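Local coordinates for BluB-like flavoprotein (Clostridium difficile 630, PDB 3EO8), which binds flavin mononucleotide between the two subunits of a dimer and probably acts as an oxidoreductase of the nitroreductase family, at residues T94-K99 with G159-T164; E147-S152 with A192-G197; T65-E70 with A170-A175; V106-Y111 with Q140-A145. All blocks are in the same frame, centred on the assembly; numbering follows the deposited sequence.

Interaction 1 of 4, residues T94-K99 with G159-T164; sequences TLFYLK and GSCWLT. With FMN (flavin mononucleotide), chain G.
Phe-96, Cys-161 and Leu-163 meet in the flavin mononucleotide pocket of this nitroreductase-family protein, beside the pyrimidine part of the isoalloxazine. Phe-96 leads with its far end: CZ lies 3.6 Å from SG of Cys-161, and the sulfur stands obliquely to the ring, 69° off its normal, in a sulfur-aromatic contact. Phe-96 CE2 touches CD2 of Leu-163 at 3.8 Å, the two side chains arriving from opposite directions. The same leucine methyl also lies 3.6 Å from Thr-94 O, touching backbone and phenyl ring at once.

The flavin closes the group. With SG anti to its backbone N (chi1 -172°), Cys-161 directs its sulfur at both the phenyl ring and the cofactor, with SG 3.4 Å from N1 of the flavin, while Phe-96 CE2 lies 3.5 Å from flavin O2. Where the strand ends, Thr-164 N donates to flavin N5 (3.2 Å, 148°) and more weakly to O4. A donor at N5, the flavin's hydride-accepting position, is a familiar feature of flavoenzymes. Trp-162 lays one ring face over the C8M methyl at the other end of the isoalloxazine, and its NE1 is hydrogen-bonded to Gln-140 of the second subunit.

Strand 159-163 is the outermost strand on its side of the sheet within the chain and pairs with strand 189-197. Residues 95-99 form a 3-10 segment in the connection between helix 80-93 and strand 102-108, with Thr-94 just past the helix; Tyr-97 packs on Ile-60 and Ala-61 of helix 54-75 and on Met-193 and Ala-195 of strand 189-197.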
# COMPACT_ATOMS: atom_id res chain seq x y z
N THR A 94 9.61 17.61 -1.15
CA THR A 94 10.65 16.60 -0.90
C THR A 94 11.64 17.08 0.18
O THR A 94 11.77 16.47 1.25
CB THR A 94 11.42 16.17 -2.18
OG1 THR A 94 10.52 15.97 -3.29
CG2 THR A 94 12.21 14.88 -1.91
N LEU A 95 12.33 18.19 -0.06
CA LEU A 95 13.45 18.53 0.78
C LEU A 95 13.02 19.13 2.14
O LEU A 95 13.87 19.41 2.97
CB LEU A 95 14.43 19.46 0.07
CG LEU A 95 15.17 18.90 -1.15
CD1 LEU A 95 15.99 20.04 -1.83
CD2 LEU A 95 16.05 17.74 -0.72
N PHE A 96 11.71 19.31 2.34
CA PHE A 96 11.19 19.75 3.64
C PHE A 96 11.45 18.77 4.77
O PHE A 96 11.36 19.14 5.93
CB PHE A 96 9.67 20.00 3.58
CG PHE A 96 8.89 18.74 3.54
CD1 PHE A 96 8.56 18.09 4.71
CD2 PHE A 96 8.57 18.15 2.33
CE1 PHE A 96 7.89 16.91 4.71
CE2 PHE A 96 7.89 16.96 2.31
CZ PHE A 96 7.56 16.32 3.49
N TYR A 97 11.76 17.51 4.45
CA TYR A 97 12.03 16.53 5.50
C TYR A 97 13.15 16.96 6.45
O TYR A 97 13.21 16.50 7.59
CB TYR A 97 12.34 15.13 4.93
CG TYR A 97 13.74 14.94 4.37
CD1 TYR A 97 14.82 14.69 5.19
CD2 TYR A 97 13.96 14.99 3.02
CE1 TYR A 97 16.12 14.51 4.68
CE2 TYR A 97 15.22 14.81 2.48
CZ TYR A 97 16.31 14.58 3.31
OH TYR A 97 17.59 14.43 2.79
N LEU A 98 14.04 17.83 5.98
CA LEU A 98 15.16 18.28 6.80
C LEU A 98 14.66 19.08 8.02
O LEU A 98 15.39 19.28 8.97
CB LEU A 98 16.09 19.15 5.98
CG LEU A 98 16.87 18.37 4.92
CD1 LEU A 98 17.40 19.35 3.87
CD2 LEU A 98 18.00 17.56 5.57
N LYS A 99 13.41 19.52 7.95
CA LYS A 99 12.78 20.25 9.05
C LYS A 99 12.43 19.37 10.24
O LYS A 99 12.12 19.90 11.31
CB LYS A 99 11.52 20.95 8.54
CG LYS A 99 11.79 21.97 7.43
CD LYS A 99 10.51 22.65 6.93
CE LYS A 99 10.90 23.77 5.98
NZ LYS A 99 9.77 24.35 5.20
N GLY A 159 3.82 13.13 14.47
CA GLY A 159 3.17 13.11 13.18
C GLY A 159 4.24 12.97 12.13
O GLY A 159 5.42 13.04 12.44
N SER A 160 3.83 12.77 10.88
CA SER A 160 4.79 12.46 9.86
C SER A 160 4.26 12.81 8.47
O SER A 160 3.07 13.08 8.28
CB SER A 160 5.12 10.94 9.91
OG SER A 160 4.02 10.14 9.47
N CYS A 161 5.15 12.77 7.50
CA CYS A 161 4.75 12.82 6.11
C CYS A 161 5.44 11.66 5.47
O CYS A 161 6.60 11.39 5.75
CB CYS A 161 5.19 14.11 5.42
SG CYS A 161 4.53 14.38 3.72
N TRP A 162 4.69 11.00 4.62
CA TRP A 162 5.13 9.89 3.78
C TRP A 162 5.69 10.46 2.49
O TRP A 162 5.10 11.36 1.93
CB TRP A 162 3.86 9.11 3.50
CG TRP A 162 3.92 7.71 2.96
CD1 TRP A 162 4.79 7.18 2.06
CD2 TRP A 162 2.92 6.72 3.19
NE1 TRP A 162 4.44 5.88 1.79
CE2 TRP A 162 3.28 5.58 2.46
CE3 TRP A 162 1.78 6.68 3.99
CZ2 TRP A 162 2.53 4.41 2.49
CZ3 TRP A 162 1.04 5.50 4.03
CH2 TRP A 162 1.42 4.39 3.27
N LEU A 163 6.86 9.99 2.05
CA LEU A 163 7.46 10.49 0.81
C LEU A 163 7.84 9.39 -0.14
O LEU A 163 8.52 8.44 0.22
CB LEU A 163 8.71 11.30 1.11
CG LEU A 163 8.54 12.59 1.94
CD1 LEU A 163 8.57 12.37 3.46
CD2 LEU A 163 9.61 13.63 1.52
N THR A 164 7.46 9.56 -1.39
CA THR A 164 8.04 8.75 -2.47
C THR A 164 8.61 9.64 -3.57
O THR A 164 9.17 9.13 -4.55
CB THR A 164 7.03 7.73 -3.05
OG1 THR A 164 5.85 8.40 -3.50
CG2 THR A 164 6.70 6.65 -2.01
N1 FMN G . 3.75 14.28 0.38
C2 FMN G . 4.86 15.03 0.08
O2 FMN G . 4.97 16.21 0.44
N3 FMN G . 5.90 14.47 -0.61
C4 FMN G . 5.86 13.19 -1.08
O4 FMN G . 6.84 12.72 -1.69
C4A FMN G . 4.74 12.41 -0.78
N5 FMN G . 4.68 11.10 -1.20
C5A FMN G . 3.60 10.32 -0.88
C6 FMN G . 3.59 9.00 -1.29
C7 FMN G . 2.52 8.19 -0.96
C7M FMN G . 2.73 6.71 -1.07
C8 FMN G . 1.46 8.70 -0.20
C8M FMN G . 0.51 7.76 0.48
C9 FMN G . 1.48 10.03 0.21
C9A FMN G . 2.55 10.85 -0.12
N10 FMN G . 2.59 12.19 0.25
C10 FMN G . 3.71 12.95 -0.03
C1' FMN G . 1.45 12.85 0.99
C2' FMN G . 0.29 13.24 0.08
O2' FMN G . 0.62 14.40 -0.67
C3' FMN G . -0.93 13.52 0.94
O3' FMN G . -1.28 12.32 1.62
C4' FMN G . -2.15 14.07 0.21
O4' FMN G . -1.86 15.33 -0.39
C5' FMN G . -3.30 14.23 1.20
O5' FMN G . -2.92 15.16 2.20
P FMN G . -3.09 14.75 3.76
O1P FMN G . -2.64 15.90 4.62
O2P FMN G . -2.17 13.55 3.95
O3P FMN G . -4.51 14.33 4.09

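Interaction 2 of 4, residues E147-S152 with A192-G197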
# COMPACT_ATOMS: atom_id res chain seq x y z
N GLU A 147 1.16 2.76 6.90
CA GLU A 147 -0.03 3.35 7.55
C GLU A 147 -0.13 3.01 9.03
O GLU A 147 -0.41 3.89 9.81
CB GLU A 147 -1.30 3.03 6.77
CG GLU A 147 -2.57 3.68 7.30
CD GLU A 147 -2.66 5.20 7.09
OE1 GLU A 147 -1.70 5.81 6.58
OE2 GLU A 147 -3.74 5.77 7.46
N ASN A 148 0.19 1.76 9.42
CA ASN A 148 0.22 1.38 10.83
C ASN A 148 1.25 2.22 11.62
O ASN A 148 0.99 2.66 12.74
CB ASN A 148 0.56 -0.12 10.95
CG ASN A 148 -0.65 -1.04 10.80
OD1 ASN A 148 -1.71 -0.64 10.34
ND2 ASN A 148 -0.46 -2.31 11.19
N PHE A 149 2.41 2.44 11.02
CA PHE A 149 3.46 3.30 11.57
C PHE A 149 2.90 4.72 11.74
O PHE A 149 2.99 5.31 12.82
CB PHE A 149 4.65 3.35 10.62
CG PHE A 149 5.87 4.05 11.16
CD1 PHE A 149 5.91 5.44 11.29
CD2 PHE A 149 7.03 3.33 11.44
CE1 PHE A 149 7.05 6.09 11.78
CE2 PHE A 149 8.16 3.98 11.92
CZ PHE A 149 8.17 5.35 12.09
N THR A 150 2.33 5.24 10.67
CA THR A 150 1.77 6.60 10.63
C THR A 150 0.76 6.87 11.74
O THR A 150 0.82 7.88 12.47
CB THR A 150 1.11 6.81 9.26
OG1 THR A 150 2.13 6.77 8.26
CG2 THR A 150 0.36 8.16 9.19
N LEU A 151 -0.18 5.94 11.89
CA LEU A 151 -1.22 6.10 12.89
C LEU A 151 -0.63 6.01 14.29
O LEU A 151 -1.05 6.72 15.22
CB LEU A 151 -2.33 5.07 12.67
CG LEU A 151 -3.10 5.17 11.34
CD1 LEU A 151 -4.13 4.09 11.29
CD2 LEU A 151 -3.76 6.60 11.15
N SER A 152 0.36 5.13 14.46
CA SER A 152 1.00 4.93 15.75
C SER A 152 1.79 6.15 16.18
O SER A 152 1.76 6.53 17.35
CB SER A 152 1.89 3.69 15.69
OG SER A 152 1.10 2.55 15.37
N ALA A 192 10.05 4.14 0.39
CA ALA A 192 9.46 5.39 0.81
C ALA A 192 10.36 5.98 1.91
O ALA A 192 11.21 5.26 2.44
CB ALA A 192 8.03 5.18 1.33
N MSE A 193 10.21 7.28 2.19
CA MSE A 193 10.72 7.86 3.43
C MSE A 193 9.58 8.42 4.24
O MSE A 193 8.46 8.65 3.74
CB MSE A 193 11.75 8.96 3.19
CG MSE A 193 12.66 8.72 2.00
SE MSE A 193 14.18 9.89 1.84
CE MSE A 193 13.35 11.56 1.41
N LEU A 194 9.84 8.57 5.53
CA LEU A 194 8.95 9.26 6.45
C LEU A 194 9.71 10.38 7.14
O LEU A 194 10.82 10.15 7.70
CB LEU A 194 8.45 8.30 7.50
CG LEU A 194 7.48 7.23 7.04
CD1 LEU A 194 7.48 6.04 8.03
CD2 LEU A 194 6.13 7.87 6.94
N ALA A 195 9.15 11.59 7.08
CA ALA A 195 9.64 12.71 7.90
C ALA A 195 8.84 12.66 9.19
O ALA A 195 7.61 12.71 9.15
CB ALA A 195 9.44 14.08 7.19
N LEU A 196 9.53 12.58 10.33
CA LEU A 196 8.91 12.27 11.60
C LEU A 196 9.34 13.23 12.70
O LEU A 196 10.52 13.45 12.91
CB LEU A 196 9.29 10.83 12.02
CG LEU A 196 8.76 10.27 13.34
CD1 LEU A 196 7.19 10.16 13.36
CD2 LEU A 196 9.45 8.89 13.64
N GLY A 197 8.36 13.74 13.43
CA GLY A 197 8.60 14.70 14.51
C GLY A 197 7.35 15.08 15.27
O GLY A 197 6.27 14.52 15.06
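Phe-149 and Leu-194 join helix 137-155 to a face of the antiparallel sheet in this nitroreductase fold, in which helices cover the central strands. The helix segment runs nearly along strand 192-197, with 14° between their N-to-C directions and 11.0 Å between the axes at closest approach. At that separation the side chains bridge the two elements.

Phe-149 carries most of the contact. Its CG is anti to the backbone N (chi1 -172°), which sends the ring out over the strand. Leu-194 CD1 sits above one face, displaced toward the rim and closest to CD1 of the phenylalanine at 3.7 Å, in a CH-pi contact. Leu-196, the next residue on this side of the strand, meets the ring differently: its CD2 lies at the edge, near the ring plane, 4.1 Å from Phe-149 CZ. Two leucines thus hold one ring from face and edge. Met-30 and Ile-31 of helix 24-35 also pack on Phe-149. Thr-150 adds a looser approach, its OG1 4.4 Å from CD2 of Leu-194; that hydroxyl is bonded to Ile-146 O one turn earlier in its own helix.

Elsewhere on the helix, Asn-148 packs on Leu-151 of the second subunit, so the element that covers the sheet also borders the dimer partner. Ser-152 OG, which also pairs with Gln-5 of the second subunit, gives a 2.6 Å hydrogen bond to Asn-148 O, while Ser-152 N reaches the same oxygen from the opposite face of the carbonyl plane.

Interaction 3 of 4, residues T65-E70 with A170-A175. With ACT (acetate ion), chain I.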
# COMPACT_ATOMS: atom_id res chain seq x y z
N THR A 65 19.12 16.48 -4.67
CA THR A 65 19.36 17.73 -5.43
C THR A 65 20.19 17.52 -6.70
O THR A 65 19.84 18.00 -7.80
CB THR A 65 20.01 18.77 -4.51
OG1 THR A 65 19.09 19.08 -3.46
CG2 THR A 65 20.37 20.04 -5.31
N LYS A 66 21.27 16.75 -6.58
CA LYS A 66 22.15 16.54 -7.70
C LYS A 66 21.43 15.81 -8.82
O LYS A 66 21.55 16.15 -10.00
CB LYS A 66 23.37 15.75 -7.24
CG LYS A 66 24.42 15.55 -8.29
CD LYS A 66 25.59 14.79 -7.74
CE LYS A 66 26.67 14.60 -8.79
NZ LYS A 66 27.90 14.11 -8.11
N LYS A 67 20.68 14.78 -8.46
CA LYS A 67 19.89 14.03 -9.45
C LYS A 67 18.81 14.93 -10.05
O LYS A 67 18.60 14.93 -11.23
CB LYS A 67 19.25 12.80 -8.80
CG LYS A 67 18.77 11.74 -9.80
CD LYS A 67 19.92 10.88 -10.32
CE LYS A 67 19.37 9.84 -11.30
NZ LYS A 67 20.37 8.76 -11.64
N GLN A 68 18.12 15.68 -9.18
CA GLN A 68 17.15 16.70 -9.65
C GLN A 68 17.75 17.65 -10.67
O GLN A 68 17.12 17.96 -11.68
CB GLN A 68 16.65 17.55 -8.48
CG GLN A 68 15.64 18.61 -8.88
CD GLN A 68 15.62 19.74 -7.87
OE1 GLN A 68 16.61 19.96 -7.16
NE2 GLN A 68 14.52 20.48 -7.83
N GLN A 69 18.96 18.14 -10.41
CA GLN A 69 19.56 19.10 -11.32
C GLN A 69 19.85 18.50 -12.70
O GLN A 69 19.72 19.20 -13.70
CB GLN A 69 20.80 19.69 -10.70
CG GLN A 69 20.51 20.57 -9.49
CD GLN A 69 19.73 21.84 -9.80
OE1 GLN A 69 19.87 22.44 -10.86
NE2 GLN A 69 18.89 22.24 -8.86
N GLU A 70 20.23 17.23 -12.76
CA GLU A 70 20.45 16.56 -14.04
C GLU A 70 19.17 16.55 -14.86
O GLU A 70 19.22 16.76 -16.08
CB GLU A 70 20.92 15.11 -13.83
CG GLU A 70 22.22 14.98 -13.06
CD GLU A 70 22.54 13.52 -12.72
OE1 GLU A 70 21.78 12.62 -13.17
OE2 GLU A 70 23.56 13.30 -12.02
N ALA A 170 16.56 7.17 -5.81
CA ALA A 170 16.62 6.08 -4.84
C ALA A 170 17.97 5.36 -4.83
O ALA A 170 18.52 5.08 -3.75
CB ALA A 170 15.47 5.10 -5.07
N ASP A 171 18.49 5.05 -6.01
CA ASP A 171 19.76 4.36 -6.08
C ASP A 171 20.87 5.15 -5.41
O ASP A 171 21.74 4.60 -4.73
CB ASP A 171 20.18 4.11 -7.51
CG ASP A 171 19.28 3.14 -8.27
OD1 ASP A 171 18.26 2.67 -7.72
OD2 ASP A 171 19.62 2.84 -9.45
N GLU A 172 20.85 6.46 -5.61
CA GLU A 172 21.88 7.34 -5.10
C GLU A 172 21.77 7.52 -3.60
O GLU A 172 22.78 7.62 -2.92
CB GLU A 172 21.80 8.71 -5.76
CG GLU A 172 22.26 8.66 -7.23
CD GLU A 172 21.26 8.11 -8.20
OE1 GLU A 172 20.08 7.91 -7.86
OE2 GLU A 172 21.66 7.88 -9.37
N ILE A 173 20.55 7.56 -3.10
CA ILE A 173 20.27 7.60 -1.65
C ILE A 173 20.79 6.33 -0.96
O ILE A 173 21.42 6.40 0.10
CB ILE A 173 18.74 7.74 -1.37
CG1 ILE A 173 18.19 9.12 -1.86
CG2 ILE A 173 18.45 7.61 0.15
CD1 ILE A 173 16.67 9.24 -1.71
N GLU A 174 20.51 5.18 -1.56
CA GLU A 174 20.99 3.91 -1.07
C GLU A 174 22.54 3.86 -0.98
O GLU A 174 23.10 3.39 0.01
CB GLU A 174 20.50 2.80 -1.99
CG GLU A 174 18.98 2.54 -1.90
CD GLU A 174 18.45 1.68 -3.04
OE1 GLU A 174 19.27 1.03 -3.75
OE2 GLU A 174 17.20 1.70 -3.24
N ALA A 175 23.20 4.37 -2.01
CA ALA A 175 24.66 4.44 -2.06
C ALA A 175 25.24 5.30 -0.94
O ALA A 175 26.23 4.94 -0.32
CB ALA A 175 25.11 4.97 -3.41
C ACT I . 17.86 5.82 -9.73
O ACT I . 17.43 5.57 -8.59
OXT ACT I . 18.81 6.64 -9.79
CH3 ACT I . 17.28 5.17 -10.96
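Lys-67 and Glu-172 form a salt bridge at the surface between helix 54-75 and helix 170-181. NZ of Lys-67 donates to OE2 of Glu-172 at 2.8 Å, coming from above the carboxylate plane and 39° out of it. The lysine begins with CG anti to its backbone N and then bends at chi2 (79°), which carries the ammonium group to the glutamate; the two side chains cross at about a right angle. The aliphatic part takes a share as well, with CD of Lys-67 3.6 Å from OE2 of Glu-172.

Hydrogen bonding extends through a bound acetate, probably from the crystallisation liquor. Lys-67 NZ donates to acetate OXT at 3.2 Å. In the first turn of the second helix, the backbone N of Asp-171 donates almost straight to the other acetate oxygen, atom O of the ion (2.8 Å, 168°). OE1 of Glu-172 lies only 2.6 Å from acetate OXT.

Apolar packing lies alongside: Ile-173 rests on Ile-60, Val-63 and Ile-64 of helix 54-75, and the side chain of Glu-172 touches Val-63.

The close approach of Glu-172 and the acetate suggests that one of the two acids holds a proton. The lysine, together with the N-terminal turn of helix 170-181, would help to stabilise whatever negative charge remains on the pair.

Interaction 4 of 4, residues V106-Y111 with Q140-A145. With FMN (flavin mononucleotide), chain K.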
# COMPACT_ATOMS: atom_id res chain seq x y z
N VAL A 106 12.31 3.67 4.45
CA VAL A 106 11.57 2.44 4.46
C VAL A 106 11.99 1.65 3.24
O VAL A 106 11.65 2.01 2.10
CB VAL A 106 10.06 2.65 4.47
CG1 VAL A 106 9.43 1.35 4.78
CG2 VAL A 106 9.66 3.69 5.56
N PHE A 107 12.77 0.60 3.50
CA PHE A 107 13.21 -0.32 2.45
C PHE A 107 12.17 -1.41 2.26
O PHE A 107 11.42 -1.73 3.16
CB PHE A 107 14.57 -0.96 2.80
CG PHE A 107 15.75 -0.08 2.49
CD1 PHE A 107 16.04 1.02 3.29
CD2 PHE A 107 16.54 -0.32 1.38
CE1 PHE A 107 17.14 1.84 3.00
CE2 PHE A 107 17.61 0.49 1.06
CZ PHE A 107 17.93 1.58 1.88
N THR A 108 12.14 -1.97 1.06
CA THR A 108 11.15 -2.97 0.71
C THR A 108 11.81 -3.90 -0.33
O THR A 108 12.96 -3.70 -0.72
CB THR A 108 9.84 -2.31 0.20
OG1 THR A 108 8.81 -3.30 0.06
CG2 THR A 108 10.06 -1.58 -1.15
N LYS A 109 11.11 -4.95 -0.71
CA LYS A 109 11.55 -5.86 -1.73
C LYS A 109 10.37 -6.34 -2.58
O LYS A 109 9.19 -6.23 -2.16
CB LYS A 109 12.31 -7.03 -1.11
CG LYS A 109 11.48 -7.95 -0.22
CD LYS A 109 12.25 -9.20 0.20
CE LYS A 109 11.44 -9.96 1.27
NZ LYS A 109 11.86 -11.37 1.53
N VAL A 110 10.66 -6.84 -3.77
CA VAL A 110 9.61 -7.26 -4.69
C VAL A 110 8.88 -8.48 -4.14
O VAL A 110 9.50 -9.36 -3.55
CB VAL A 110 10.18 -7.59 -6.11
CG1 VAL A 110 9.11 -8.25 -6.97
CG2 VAL A 110 10.70 -6.35 -6.78
N TYR A 111 7.57 -8.49 -4.29
CA TYR A 111 6.72 -9.64 -3.96
C TYR A 111 6.09 -10.12 -5.26
O TYR A 111 5.37 -9.38 -5.91
CB TYR A 111 5.64 -9.25 -2.97
CG TYR A 111 4.60 -10.31 -2.78
CD1 TYR A 111 4.95 -11.56 -2.28
CD2 TYR A 111 3.27 -10.09 -3.08
CE1 TYR A 111 4.00 -12.54 -2.10
CE2 TYR A 111 2.33 -11.06 -2.89
CZ TYR A 111 2.71 -12.30 -2.40
OH TYR A 111 1.76 -13.29 -2.24
N GLN A 140 0.99 -2.73 -2.00
CA GLN A 140 -0.16 -2.62 -1.13
C GLN A 140 0.23 -3.02 0.29
O GLN A 140 -0.17 -2.39 1.27
CB GLN A 140 -1.30 -3.51 -1.61
CG GLN A 140 -1.94 -3.13 -2.92
CD GLN A 140 -3.21 -3.91 -3.18
OE1 GLN A 140 -4.01 -4.07 -2.30
NE2 GLN A 140 -3.38 -4.40 -4.40
N SER A 141 1.01 -4.10 0.41
CA SER A 141 1.48 -4.58 1.71
C SER A 141 2.34 -3.52 2.39
O SER A 141 2.17 -3.23 3.59
CB SER A 141 2.29 -5.88 1.55
OG SER A 141 1.53 -6.92 0.91
N LEU A 142 3.29 -2.95 1.66
CA LEU A 142 4.13 -1.88 2.23
C LEU A 142 3.31 -0.71 2.76
O LEU A 142 3.54 -0.19 3.88
CB LEU A 142 5.15 -1.39 1.20
CG LEU A 142 6.18 -0.40 1.74
CD1 LEU A 142 7.05 -1.08 2.83
CD2 LEU A 142 7.06 0.16 0.64
N GLY A 143 2.30 -0.30 1.97
CA GLY A 143 1.40 0.77 2.40
C GLY A 143 0.66 0.47 3.68
O GLY A 143 0.49 1.35 4.56
N ALA A 144 0.22 -0.78 3.83
CA ALA A 144 -0.42 -1.21 5.07
C ALA A 144 0.53 -1.02 6.26
O ALA A 144 0.14 -0.47 7.31
CB ALA A 144 -0.90 -2.65 4.95
N ALA A 145 1.79 -1.45 6.12
CA ALA A 145 2.78 -1.26 7.20
C ALA A 145 3.05 0.20 7.52
O ALA A 145 3.08 0.62 8.69
CB ALA A 145 4.10 -1.98 6.84
N1 FMN K . -4.88 -13.90 2.24
C2 FMN K . -5.53 -14.89 1.55
O2 FMN K . -5.97 -15.88 2.15
N3 FMN K . -5.69 -14.79 0.18
C4 FMN K . -5.20 -13.71 -0.52
O4 FMN K . -5.47 -13.60 -1.72
C4A FMN K . -4.51 -12.72 0.16
N5 FMN K . -3.98 -11.61 -0.47
C5A FMN K . -3.35 -10.61 0.22
C6 FMN K . -2.88 -9.46 -0.43
C7 FMN K . -2.22 -8.46 0.28
C7M FMN K . -1.99 -7.15 -0.43
C8 FMN K . -2.12 -8.54 1.66
C8M FMN K . -1.81 -7.30 2.49
C9 FMN K . -2.60 -9.69 2.32
C9A FMN K . -3.24 -10.70 1.62
N10 FMN K . -3.69 -11.84 2.25
C10 FMN K . -4.38 -12.82 1.55
C1' FMN K . -3.49 -12.05 3.72
C2' FMN K . -2.10 -12.59 4.11
O2' FMN K . -1.96 -13.99 3.77
C3' FMN K . -1.87 -12.38 5.63
O3' FMN K . -1.89 -11.00 5.94
C4' FMN K . -0.53 -12.95 6.13
O4' FMN K . -0.41 -14.34 5.94
C5' FMN K . -0.38 -12.73 7.63
O5' FMN K . -1.44 -13.31 8.35
P FMN K . -2.34 -12.35 9.29
O1P FMN K . -3.42 -13.20 9.95
O2P FMN K . -2.92 -11.29 8.39
O3P FMN K . -1.48 -11.74 10.36
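Leu-142 of helix 137-155 packs on Val-106 and Thr-108 of strand 102-108, a helix-on-sheet contact of the nitroreductase fold. The leucine and valine side chains pass each other in opposite directions, bringing CD1 of Leu-142 3.9 Å from Val-106 CG1; CD1 also comes near Thr-108. CD2 of Leu-142 is laid against the threonine, 3.7 Å from Thr-108 CB and 3.9 Å from Thr-108 CG2. The leucine can span both because its CG is anti to the backbone N (chi1 -174°), which extends it from the helix toward these alternate strand residues. Strand 106-108 and helix 140-145 run at 152°, their axes 10.3 Å apart at closest approach.

Val-106 and Thr-108 face the helix, whereas Phe-107 between them departs from the other side of the strand, where its ring meets that of Phe-183. CB, CG2 and OG1 of Thr-108 all lie near the leucine methyls, and OG1 is hydrogen-bonded to Asn-45 O.

The preceding helix residues border a flavin mononucleotide held mainly by residues of the second subunit. Ser-141 OG approaches methyl C8M of the flavin at 3.7 Å, and CB of Gln-140 lies 3.9 Å from methyl C7M. Ser-141 OG has its hydrogen bonds with Pro-137 O and Gly-40 N, and Gln-140 OE1 accepts from Trp-162 NE1 of the second subunit.

One turn of helix therefore has two chemical characters: a leucine packed on the sheet through apolar contacts, and neighbouring residues whose polar groups are engaged by protein partners while the flavin offers them its apolar methyl edge.

How the interactions relate
From the N terminus, residues 65-70, 94-99 and 106-111 are the first halves of interactions 3, 1 and 4, and their partners follow in reverse order. Interaction 4 closes first, at 140-145, and lies within the longer loop of interaction 1, closed at 159-164; both fall within that of interaction 3, closed at 170-175. Interaction 2 opens at 147-152, after interaction 4 has closed, and ends at 192-197, so it crosses interactions 1 and 3. Interactions 2 and 4 share helix 137-155, and strand 189-197 lies between the strands of interactions 1 and 4 in one sheet. Interaction 3 joins two peripheral helices, Thr-65 touching Leu-95 of interaction 1.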